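Local coordinates for protein prolyl oligopeptidase (Galerina marginata, PDB 5N4B) that cleaves peptides after proline residues and macrocyclises the trimmed peptide in the biosynthesis of amanitin toxins, at residues K284-W289 and A312-I317; W261-D266 and L276-D281. The protein carries 1 engineered substitution. All coordinates share one frame; numbering follows the deposited sequence.

Contact 1 of 2, residues K284-W289 and A312-I317; sequences KKNLLW and AADYNI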
loop_
_atom_site.group_PDB
_atom_site.type_symbol
_atom_site.label_atom_id
_atom_site.label_comp_id
_atom_site.label_asym_id
_atom_site.label_seq_id
_atom_site.Cartn_x
_atom_site.Cartn_y
_atom_site.Cartn_z
ATOM N N LYS A 284 -12.579 -5.138 -6.926
ATOM C CA LYS A 284 -12.438 -3.973 -7.731
ATOM C C LYS A 284 -13.689 -3.669 -8.567
ATOM O O LYS A 284 -13.632 -3.262 -9.701
ATOM C CB LYS A 284 -11.259 -4.194 -8.644
ATOM C CG LYS A 284 -9.997 -4.435 -7.890
ATOM C CD LYS A 284 -9.622 -3.181 -7.165
ATOM C CE LYS A 284 -8.599 -2.414 -7.971
ATOM N NZ LYS A 284 -8.568 -0.952 -7.811
ATOM N N LYS A 285 -14.825 -3.852 -7.956
ATOM C CA LYS A 285 -16.091 -3.559 -8.596
ATOM C C LYS A 285 -16.712 -2.359 -7.917
ATOM O O LYS A 285 -16.654 -2.250 -6.767
ATOM C CB LYS A 285 -17.053 -4.737 -8.569
ATOM C CG LYS A 285 -16.589 -6.007 -9.256
ATOM C CD LYS A 285 -17.607 -7.126 -9.060
ATOM C CE LYS A 285 -17.236 -8.364 -9.829
ATOM N NZ LYS A 285 -16.133 -9.148 -9.249
ATOM N N ASN A 286 -17.264 -1.462 -8.707
ATOM C CA ASN A 286 -17.891 -0.300 -8.167
ATOM C C ASN A 286 -19.054 0.247 -8.959
ATOM O O ASN A 286 -19.162 0.097 -10.098
ATOM C CB ASN A 286 -16.854 0.834 -7.888
ATOM C CG ASN A 286 -16.250 1.470 -9.135
ATOM O OD1 ASN A 286 -16.633 2.525 -9.590
ATOM N ND2 ASN A 286 -15.338 0.831 -9.626
ATOM N N LEU A 287 -19.920 0.937 -8.251
ATOM C CA LEU A 287 -20.956 1.713 -8.888
ATOM C C LEU A 287 -20.397 3.080 -9.285
ATOM O O LEU A 287 -19.371 3.554 -8.775
ATOM C CB LEU A 287 -22.168 1.922 -7.951
ATOM C CG LEU A 287 -22.719 0.647 -7.327
ATOM C CD1 LEU A 287 -23.978 0.958 -6.538
ATOM C CD2 LEU A 287 -22.982 -0.430 -8.311
ATOM N N LEU A 288 -21.072 3.723 -10.212
ATOM C CA LEU A 288 -20.675 5.040 -10.689
ATOM C C LEU A 288 -21.936 5.822 -11.022
ATOM O O LEU A 288 -22.683 5.460 -11.942
ATOM C CB LEU A 288 -19.770 4.931 -11.924
ATOM C CG LEU A 288 -19.519 6.244 -12.692
ATOM C CD1 LEU A 288 -18.729 7.148 -11.852
ATOM C CD2 LEU A 288 -18.857 5.967 -14.029
ATOM N N TRP A 289 -22.185 6.869 -10.240
ATOM C CA TRP A 289 -23.315 7.762 -10.458
ATOM C C TRP A 289 -22.776 9.145 -10.792
ATOM O O TRP A 289 -21.652 9.521 -10.377
ATOM C CB TRP A 289 -24.258 7.835 -9.248
ATOM C CG TRP A 289 -24.947 6.550 -8.851
ATOM C CD1 TRP A 289 -24.915 5.348 -9.478
ATOM C CD2 TRP A 289 -25.778 6.389 -7.704
ATOM N NE1 TRP A 289 -25.674 4.431 -8.777
ATOM C CE2 TRP A 289 -26.226 5.056 -7.694
ATOM C CE3 TRP A 289 -26.174 7.255 -6.682
ATOM C CZ2 TRP A 289 -27.064 4.565 -6.709
ATOM C CZ3 TRP A 289 -26.999 6.757 -5.670
ATOM C CH2 TRP A 289 -27.454 5.432 -5.726
ATOM N N ALA A 312 -20.292 -4.995 -11.086
ATOM C CA ALA A 312 -19.819 -5.909 -12.130
ATOM C C ALA A 312 -18.387 -5.623 -12.576
ATOM O O ALA A 312 -17.686 -6.535 -13.026
ATOM C CB ALA A 312 -20.725 -5.870 -13.337
ATOM N N ALA A 313 -17.929 -4.379 -12.453
ATOM C CA ALA A 313 -16.641 -4.014 -13.007
ATOM C C ALA A 313 -16.111 -2.779 -12.290
ATOM O O ALA A 313 -16.840 -2.095 -11.558
ATOM C CB ALA A 313 -16.779 -3.751 -14.515
ATOM N N ASP A 314 -14.837 -2.497 -12.528
ATOM C CA ASP A 314 -14.124 -1.330 -12.006
ATOM C C ASP A 314 -14.298 -0.183 -12.993
ATOM O O ASP A 314 -14.088 -0.380 -14.193
ATOM C CB ASP A 314 -12.649 -1.764 -11.935
ATOM C CG ASP A 314 -11.677 -0.732 -11.357
ATOM O OD1 ASP A 314 -11.984 0.460 -11.308
ATOM O OD2 ASP A 314 -10.537 -1.147 -10.994
ATOM N N TYR A 315 -14.758 0.969 -12.519
ATOM C CA TYR A 315 -14.884 2.162 -13.345
ATOM C C TYR A 315 -14.234 3.327 -12.613
ATOM O O TYR A 315 -14.592 3.614 -11.469
ATOM C CB TYR A 315 -16.346 2.505 -13.575
ATOM C CG TYR A 315 -17.185 1.533 -14.355
ATOM C CD1 TYR A 315 -17.808 0.463 -13.702
ATOM C CD2 TYR A 315 -17.380 1.672 -15.731
ATOM C CE1 TYR A 315 -18.594 -0.413 -14.365
ATOM C CE2 TYR A 315 -18.164 0.795 -16.386
ATOM C CZ TYR A 315 -18.777 -0.234 -15.723
ATOM O OH TYR A 315 -19.624 -1.059 -16.444
ATOM N N ASN A 316 -13.306 4.005 -13.267
ATOM C CA ASN A 316 -12.649 5.172 -12.709
ATOM C C ASN A 316 -12.595 6.273 -13.766
ATOM O O ASN A 316 -12.060 6.052 -14.855
ATOM C CB ASN A 316 -11.246 4.805 -12.204
ATOM C CG ASN A 316 -10.606 5.930 -11.382
ATOM O OD1 ASN A 316 -9.742 6.613 -11.868
ATOM N ND2 ASN A 316 -11.124 6.173 -10.177
ATOM N N ILE A 317 -13.088 7.457 -13.451
ATOM C CA ILE A 317 -13.122 8.532 -14.430
ATOM C C ILE A 317 -11.722 9.035 -14.762
ATOM O O ILE A 317 -10.899 9.283 -13.870
ATOM C CB ILE A 317 -13.921 9.729 -13.892
ATOM C CG1 ILE A 317 -15.336 9.351 -13.492
ATOM C CG2 ILE A 317 -13.926 10.881 -14.930
ATOM C CD1 ILE A 317 -16.119 8.740 -14.563
HETATM O O HOH W 1 -8.275 0.278 -10.836
HETATM O O HOH W 2 -19.853 -2.238 -11.568
#
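K285 lays its aliphatic chain along the backbone of A312 and A313. CB is 4.0 Å from A313 O; CG, beside its own backbone N and anti to the carbonyl carbon (chi1 -60°), sits 3.8 Å from A312 C. CD follows the same peptide and CE comes within 3.7 Å of A312 O; the chain is extended up to its single bend at chi4. A long, flexible lysine suits this partly exposed margin. Next along, N286 N donates to A313 O (3.0 Å) from above the carbonyl plane, a nearly straight bond at N-H. K284 and D314 run side by side; their salt bridge is long, NZ to OD2 3.7 Å, but a water accepts from K284 NZ and donates to D314 OD2. The same OD2 is hydrogen-bonded to Y336, so this carboxylate oxygen serves several partners. Farther in, L288 CD2 meets I317 CD1 at 3.9 Å, the two branched chains crossing at about a right angle in a purely apolar contact. The contact joins successive blades of the beta-propeller: strand 287-292, flanked in its sheet by 273-279 and 305-308, faces strand 315-321, the first of the next blade, with I327 of strand 324-329 also touching both L288 and I317.

Contact 2 of 2, residues W261-D266 and L276-D281; sequences WIYGAD and LYQFKD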
loop_
_atom_site.group_PDB
_atom_site.type_symbol
_atom_site.label_atom_id
_atom_site.label_comp_id
_atom_site.label_asym_id
_atom_site.label_seq_id
_atom_site.Cartn_x
_atom_site.Cartn_y
_atom_site.Cartn_z
ATOM N N TRP A 261 -21.012 -0.455 2.880
ATOM C CA TRP A 261 -20.504 0.123 1.635
ATOM C C TRP A 261 -19.742 1.414 1.949
ATOM O O TRP A 261 -20.064 2.142 2.884
ATOM C CB TRP A 261 -21.629 0.424 0.666
ATOM C CG TRP A 261 -22.372 -0.764 0.153
ATOM C CD1 TRP A 261 -22.299 -2.049 0.608
ATOM C CD2 TRP A 261 -23.327 -0.754 -0.897
ATOM N NE1 TRP A 261 -23.161 -2.841 -0.132
ATOM C CE2 TRP A 261 -23.795 -2.064 -1.058
ATOM C CE3 TRP A 261 -23.835 0.242 -1.718
ATOM C CZ2 TRP A 261 -24.758 -2.399 -2.004
ATOM C CZ3 TRP A 261 -24.784 -0.093 -2.697
ATOM C CH2 TRP A 261 -25.248 -1.397 -2.806
ATOM N N ILE A 262 -18.729 1.705 1.148
ATOM C CA ILE A 262 -17.958 2.937 1.229
ATOM C C ILE A 262 -17.990 3.658 -0.123
ATOM O O ILE A 262 -18.429 3.103 -1.145
ATOM C CB ILE A 262 -16.532 2.728 1.761
ATOM C CG1 ILE A 262 -15.710 1.870 0.802
ATOM C CG2 ILE A 262 -16.620 2.119 3.175
ATOM C CD1 ILE A 262 -14.176 1.928 1.125
ATOM N N TYR A 263 -17.502 4.895 -0.108
ATOM C CA TYR A 263 -17.773 5.871 -1.136
ATOM C C TYR A 263 -16.489 6.583 -1.562
ATOM O O TYR A 263 -15.550 6.739 -0.788
ATOM C CB TYR A 263 -18.830 6.911 -0.698
ATOM C CG TYR A 263 -20.048 6.185 -0.223
ATOM C CD1 TYR A 263 -20.825 5.475 -1.116
ATOM C CD2 TYR A 263 -20.341 6.079 1.137
ATOM C CE1 TYR A 263 -21.880 4.720 -0.671
ATOM C CE2 TYR A 263 -21.423 5.316 1.579
ATOM C CZ TYR A 263 -22.164 4.645 0.656
ATOM O OH TYR A 263 -23.209 3.860 1.043
ATOM N N GLY A 264 -16.458 6.979 -2.813
ATOM C CA GLY A 264 -15.450 7.888 -3.319
ATOM C C GLY A 264 -16.095 8.889 -4.258
ATOM O O GLY A 264 -17.253 8.740 -4.643
ATOM N N ALA A 265 -15.344 9.914 -4.625
ATOM C CA ALA A 265 -15.836 10.982 -5.468
ATOM C C ALA A 265 -14.765 11.497 -6.383
ATOM O O ALA A 265 -13.573 11.205 -6.238
ATOM C CB ALA A 265 -16.395 12.146 -4.633
ATOM N N ASP A 266 -15.234 12.211 -7.405
ATOM C CA ASP A 266 -14.356 12.965 -8.302
ATOM C C ASP A 266 -15.160 14.135 -8.859
ATOM O O ASP A 266 -16.395 14.094 -8.893
ATOM C CB ASP A 266 -13.846 12.103 -9.471
ATOM C CG ASP A 266 -12.447 11.454 -9.245
ATOM O OD1 ASP A 266 -11.520 12.118 -8.739
ATOM O OD2 ASP A 266 -12.281 10.236 -9.616
ATOM N N LEU A 276 -19.853 9.955 -8.156
ATOM C CA LEU A 276 -19.886 9.160 -6.935
ATOM C C LEU A 276 -19.589 7.720 -7.258
ATOM O O LEU A 276 -20.242 7.122 -8.122
ATOM C CB LEU A 276 -21.261 9.238 -6.291
ATOM C CG LEU A 276 -21.469 8.420 -4.997
ATOM C CD1 LEU A 276 -20.772 9.028 -3.826
ATOM C CD2 LEU A 276 -22.974 8.251 -4.707
ATOM N N TYR A 277 -18.610 7.178 -6.562
ATOM C CA TYR A 277 -18.270 5.774 -6.632
ATOM C C TYR A 277 -18.760 5.098 -5.352
ATOM O O TYR A 277 -18.726 5.688 -4.260
ATOM C CB TYR A 277 -16.765 5.565 -6.688
ATOM C CG TYR A 277 -16.028 6.326 -7.779
ATOM C CD1 TYR A 277 -16.215 6.065 -9.101
ATOM C CD2 TYR A 277 -15.084 7.254 -7.443
ATOM C CE1 TYR A 277 -15.529 6.765 -10.061
ATOM C CE2 TYR A 277 -14.387 7.950 -8.410
ATOM C CZ TYR A 277 -14.603 7.683 -9.718
ATOM O OH TYR A 277 -13.853 8.348 -10.693
ATOM N N GLN A 278 -19.257 3.876 -5.477
ATOM C CA GLN A 278 -19.629 3.044 -4.335
ATOM C C GLN A 278 -18.960 1.683 -4.408
ATOM O O GLN A 278 -18.896 1.063 -5.477
ATOM C CB GLN A 278 -21.128 2.823 -4.235
ATOM C CG GLN A 278 -21.929 4.134 -4.374
ATOM C CD GLN A 278 -23.401 3.989 -4.130
ATOM O OE1 GLN A 278 -23.844 3.241 -3.242
ATOM N NE2 GLN A 278 -24.174 4.700 -4.929
ATOM N N PHE A 279 -18.489 1.224 -3.254
ATOM C CA PHE A 279 -17.752 -0.026 -3.116
ATOM C C PHE A 279 -18.404 -0.851 -2.023
ATOM O O PHE A 279 -18.664 -0.335 -0.925
ATOM C CB PHE A 279 -16.281 0.211 -2.747
ATOM C CG PHE A 279 -15.584 1.217 -3.628
ATOM C CD1 PHE A 279 -15.619 2.563 -3.293
ATOM C CD2 PHE A 279 -14.917 0.827 -4.777
ATOM C CE1 PHE A 279 -14.973 3.528 -4.102
ATOM C CE2 PHE A 279 -14.300 1.803 -5.602
ATOM C CZ PHE A 279 -14.335 3.111 -5.265
ATOM N N LYS A 280 -18.613 -2.119 -2.275
ATOM C CA LYS A 280 -19.223 -3.012 -1.263
ATOM C C LYS A 280 -18.231 -3.951 -0.581
ATOM O O LYS A 280 -18.591 -4.566 0.431
ATOM C CB LYS A 280 -20.364 -3.823 -1.879
ATOM C CG LYS A 280 -19.965 -4.803 -2.940
ATOM C CD LYS A 280 -21.136 -5.692 -3.300
ATOM C CE LYS A 280 -20.707 -6.739 -4.325
ATOM N NZ LYS A 280 -21.875 -7.617 -4.685
ATOM N N ASP A 281 -17.024 -4.081 -1.100
ATOM C CA ASP A 281 -16.002 -5.030 -0.656
ATOM C C ASP A 281 -14.680 -4.616 -1.318
ATOM O O ASP A 281 -14.573 -3.490 -1.831
ATOM C CB ASP A 281 -16.417 -6.467 -1.040
ATOM C CG ASP A 281 -16.595 -6.681 -2.533
ATOM O OD1 ASP A 281 -15.990 -6.001 -3.358
ATOM O OD2 ASP A 281 -17.364 -7.590 -2.960
#
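W261 and K280 meet at the open end of the hairpin, just beyond the paired strand residues: K280 CB lies over one face of the indole, 3.8 Å from the centre of its five-membered ring, a CH-pi contact. The indole's edge receives Q278 OE1, 3.4 Å from W261 CE3. Q278 reaches it because CG stands beside the backbone N (chi1 -48°) and the chain beyond is extended; on the way, its CG sits in the plane of the Y263 ring, 3.7 Å from CE1. One glutamine thus offers methylene to one aromatic edge and carbonyl to another. Across the sheet, F279 turns its ring edge toward the backbone, with CD1 3.6 Å from I262 O, while its CB packs on I262 CG1. In Y277, chi1 -53° puts the ring beside the G264 backbone (CD2 3.7 Å from G264 C), and its OH donates to the anti lone pair of D266 OD2 (2.7 Å), ring and carboxylate planes almost perpendicular. Paired backbone bonds at I262-F279 and G264-Y277 hold the antiparallel strands together. Chemically, Y277 OH works both ways, donating to D266 and accepting from I317 N of the next blade. This chain of two hydrogen bonds would probably let the carboxylate's charge strengthen the tyrosine as an acceptor.

Overall arrangement
From the N terminus, the chain first closes contact 2, a local hairpin in which strand 262-267 turns back as 273-279. It then passes through the turn at K284 into strand 287-292, hydrogen-bonded to 273-279 through L287 N with Q278 O and W289 N with L276 O. Contact 1 closes a wider loop, containing strand 305-308, when the chain enters strand 315-321. The two contacts therefore follow in series without nesting, their centres about 9 Å apart. Contact 2 pairs the first two strands of one blade of the seven-bladed propeller, while contact 1 fastens that blade to the next. Catalytic H699 is near contact 2, its side chain about 10 Å from that of I262.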